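Local coordinates for PKS (Streptomyces albus, PDB 4OQJ), which probably condenses acyl units in chain elongation as a ketosynthase-containing part of a modular polyketide synthase in oxazolomycin biosynthesis, at residues V600-A605 against A650-A654. Residues are numbered along the deposited sequence; the frame is centred on the assembly and turned at random.
Sequences VQYATA and ALLPA
V600 meets the loop with one methyl: its CG1 lies 4.0 Å from L652 CD2, the two branched side chains crossing at about a right angle. Beyond that touch, V600 also packs on H559 and A560 of helix 557-566 and on F574 of helix 568-581. One residue on, Q601 carries most of the helix side of the contact. Its chain is extended past CG (chi2 -179°) and runs across L652 nearly perpendicularly, with CG 3.4 Å from L652 CG. L652 CD2 lies near the start of this chain and L652 CD1 near its amide. L651 CB meets Q601 CG as well, at 3.8 Å. The amide is held at both ends, OE1 accepting from V551 N and NE2 donating to A597 O of its own helix, which fixes its rotation and satisfies a buried polar group pressed against leucine.

T604 turns two different branches to use. A chi1 of -61° sets OG1 beside the backbone N and leaves CG2 opposite it, where CG2 passes L651 CD2 at 4.1 Å, the two side chains running in opposite directions. OG1 donates back to V600 O at 2.9 Å, tilted 29° from the carbonyl plane, on the other side of it from T604 N, so one oxygen receives two bonds. The same hydroxyl accepts from a water that also donates to L651 O, 2.7 Å from the water oxygen, tying the helix to the loop backbone. At A605, CB closes the row against L651 CD1 at 4.2 Å.

L651 also bonds through its backbone to E549, at strand 547-549. Leucine contacts and one water thus join helix 594-610 to the connection between strand 648-650 and helix 660-673, in a small region, beyond the thiolase-fold ketosynthase, whose sequence resembles a shortened acyltransferase domain, probably the remnant of one.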
ATOM      1  N   VAL A 600      -2.821 -31.409 -49.754  1.00 22.62           N
ATOM      2  CA  VAL A 600      -2.004 -31.516 -48.551  1.00 21.90           C
ATOM      3  C   VAL A 600      -1.271 -30.210 -48.264  1.00 22.61           C
ATOM      4  O   VAL A 600      -1.216 -29.766 -47.125  1.00 21.64           O
ATOM      5  CB  VAL A 600      -0.974 -32.646 -48.665  1.00 26.15           C
ATOM      6  CG1 VAL A 600      -0.109 -32.727 -47.398  1.00 26.12           C
ATOM      7  CG2 VAL A 600      -1.679 -33.962 -48.884  1.00 34.11           C
ATOM      8  N   GLN A 601      -0.719 -29.587 -49.303  1.00 23.02           N
ATOM      9  CA  GLN A 601       0.036 -28.357 -49.117  1.00 23.95           C
ATOM     10  C   GLN A 601      -0.885 -27.191 -48.765  1.00 23.30           C
ATOM     11  O   GLN A 601      -0.547 -26.388 -47.902  1.00 21.13           O
ATOM     12  CB  GLN A 601       0.856 -28.030 -50.372  1.00 23.17           C
ATOM     13  CG  GLN A 601       2.067 -28.936 -50.562  1.00 23.58           C
ATOM     14  CD  GLN A 601       2.887 -28.590 -51.798  1.00 26.04           C
ATOM     15  OE1 GLN A 601       3.875 -27.865 -51.718  1.00 31.09           O
ATOM     16  NE2 GLN A 601       2.489 -29.127 -52.936  1.00 25.29           N
ATOM     17  N   TYR A 602      -2.039 -27.106 -49.432  1.00 22.23           N
ATOM     18  CA  TYR A 602      -3.003 -26.049 -49.164  1.00 22.20           C
ATOM     19  C   TYR A 602      -3.510 -26.143 -47.732  1.00 21.42           C
ATOM     20  O   TYR A 602      -3.566 -25.144 -47.012  1.00 21.37           O
ATOM     21  CB  TYR A 602      -4.190 -26.114 -50.145  1.00 23.13           C
ATOM     22  CG  TYR A 602      -5.241 -25.056 -49.873  1.00 24.13           C
ATOM     23  CD1 TYR A 602      -5.102 -23.766 -50.370  1.00 27.67           C
ATOM     24  CD2 TYR A 602      -6.367 -25.342 -49.118  1.00 23.93           C
ATOM     25  CE1 TYR A 602      -6.057 -22.791 -50.121  1.00 31.85           C
ATOM     26  CE2 TYR A 602      -7.329 -24.378 -48.870  1.00 27.25           C
ATOM     27  CZ  TYR A 602      -7.166 -23.101 -49.368  1.00 32.94           C
ATOM     28  OH  TYR A 602      -8.121 -22.134 -49.121  1.00 41.21           O
ATOM     29  N   ALA A 603      -3.870 -27.349 -47.314  1.00 21.02           N
ATOM     30  CA  ALA A 603      -4.366 -27.554 -45.960  1.00 20.32           C
ATOM     31  C   ALA A 603      -3.295 -27.201 -44.923  1.00 19.54           C
ATOM     32  O   ALA A 603      -3.609 -26.627 -43.878  1.00 19.66           O
ATOM     33  CB  ALA A 603      -4.825 -28.975 -45.786  1.00 20.39           C
ATOM     34  N   THR A 604      -2.037 -27.545 -45.200  1.00 19.57           N
ATOM     35  CA  THR A 604      -0.943 -27.201 -44.283  1.00 19.25           C
ATOM     36  C   THR A 604      -0.818 -25.671 -44.178  1.00 19.04           C
ATOM     37  O   THR A 604      -0.712 -25.120 -43.080  1.00 18.39           O
ATOM     38  CB  THR A 604       0.410 -27.810 -44.738  1.00 19.85           C
ATOM     39  OG1 THR A 604       0.323 -29.239 -44.762  1.00 22.61           O
ATOM     40  CG2 THR A 604       1.533 -27.405 -43.799  1.00 20.93           C
ATOM     41  N   ALA A 605      -0.861 -24.988 -45.322  1.00 21.68           N
ATOM     42  CA  ALA A 605      -0.769 -23.528 -45.350  1.00 21.99           C
ATOM     43  C   ALA A 605      -1.893 -22.870 -44.554  1.00 22.18           C
ATOM     44  O   ALA A 605      -1.653 -21.927 -43.802  1.00 23.77           O
ATOM     45  CB  ALA A 605      -0.778 -23.016 -46.780  1.00 21.90           C
ATOM     46  N   ALA A 650       9.512 -25.379 -47.934  1.00 27.63           N
ATOM     47  CA  ALA A 650       8.567 -26.244 -48.639  1.00 26.60           C
ATOM     48  C   ALA A 650       7.443 -26.713 -47.722  1.00 24.90           C
ATOM     49  O   ALA A 650       7.660 -26.954 -46.539  1.00 24.09           O
ATOM     50  CB  ALA A 650       9.291 -27.446 -49.243  1.00 29.59           C
ATOM     51  N   LEU A 651       6.245 -26.832 -48.286  1.00 27.39           N
ATOM     52  CA  LEU A 651       5.069 -27.283 -47.548  1.00 25.83           C
ATOM     53  C   LEU A 651       4.939 -28.812 -47.539  1.00 28.51           C
ATOM     54  O   LEU A 651       4.039 -29.364 -46.895  1.00 29.63           O
ATOM     55  CB  LEU A 651       3.815 -26.652 -48.149  1.00 24.47           C
ATOM     56  CG  LEU A 651       3.679 -25.146 -47.891  1.00 24.07           C
ATOM     57  CD1 LEU A 651       2.616 -24.543 -48.787  1.00 24.71           C
ATOM     58  CD2 LEU A 651       3.352 -24.878 -46.430  1.00 23.31           C
ATOM     59  N   LEU A 652       5.849 -29.481 -48.242  1.00 33.30           N
ATOM     60  CA  LEU A 652       5.886 -30.941 -48.305  1.00 38.71           C
ATOM     61  C   LEU A 652       7.194 -31.494 -47.770  1.00 39.85           C
ATOM     62  O   LEU A 652       8.250 -30.916 -48.017  1.00 37.82           O
ATOM     63  CB  LEU A 652       5.720 -31.423 -49.736  1.00 38.94           C
ATOM     64  CG  LEU A 652       4.331 -31.421 -50.343  1.00 44.28           C
ATOM     65  CD1 LEU A 652       4.397 -32.117 -51.672  1.00 42.27           C
ATOM     66  CD2 LEU A 652       3.307 -32.083 -49.436  1.00 50.72           C
ATOM     67  N   PRO A 653       7.138 -32.633 -47.060  1.00 37.09           N
ATOM     68  CA  PRO A 653       8.401 -33.236 -46.630  1.00 37.46           C
ATOM     69  C   PRO A 653       9.231 -33.673 -47.832  1.00 38.16           C
ATOM     70  O   PRO A 653       8.670 -34.079 -48.860  1.00 37.68           O
ATOM     71  CB  PRO A 653       7.960 -34.452 -45.800  1.00 41.47           C
ATOM     72  CG  PRO A 653       6.497 -34.270 -45.559  1.00 41.83           C
ATOM     73  CD  PRO A 653       5.985 -33.477 -46.705  1.00 38.92           C
ATOM     74  N   ALA A 654      10.549 -33.572 -47.716  1.00 39.82           N
ATOM     75  CA  ALA A 654      11.433 -34.131 -48.731  1.00 42.60           C
ATOM     76  C   ALA A 654      11.373 -35.650 -48.640  1.00 37.61           C
ATOM     77  O   ALA A 654      10.996 -36.200 -47.601  1.00 34.36           O
ATOM     78  CB  ALA A 654      12.857 -33.634 -48.542  1.00 46.81           C
TER
HETATM   79  O   HOH W   1       2.506 -30.857 -45.188  1.00 18.73           O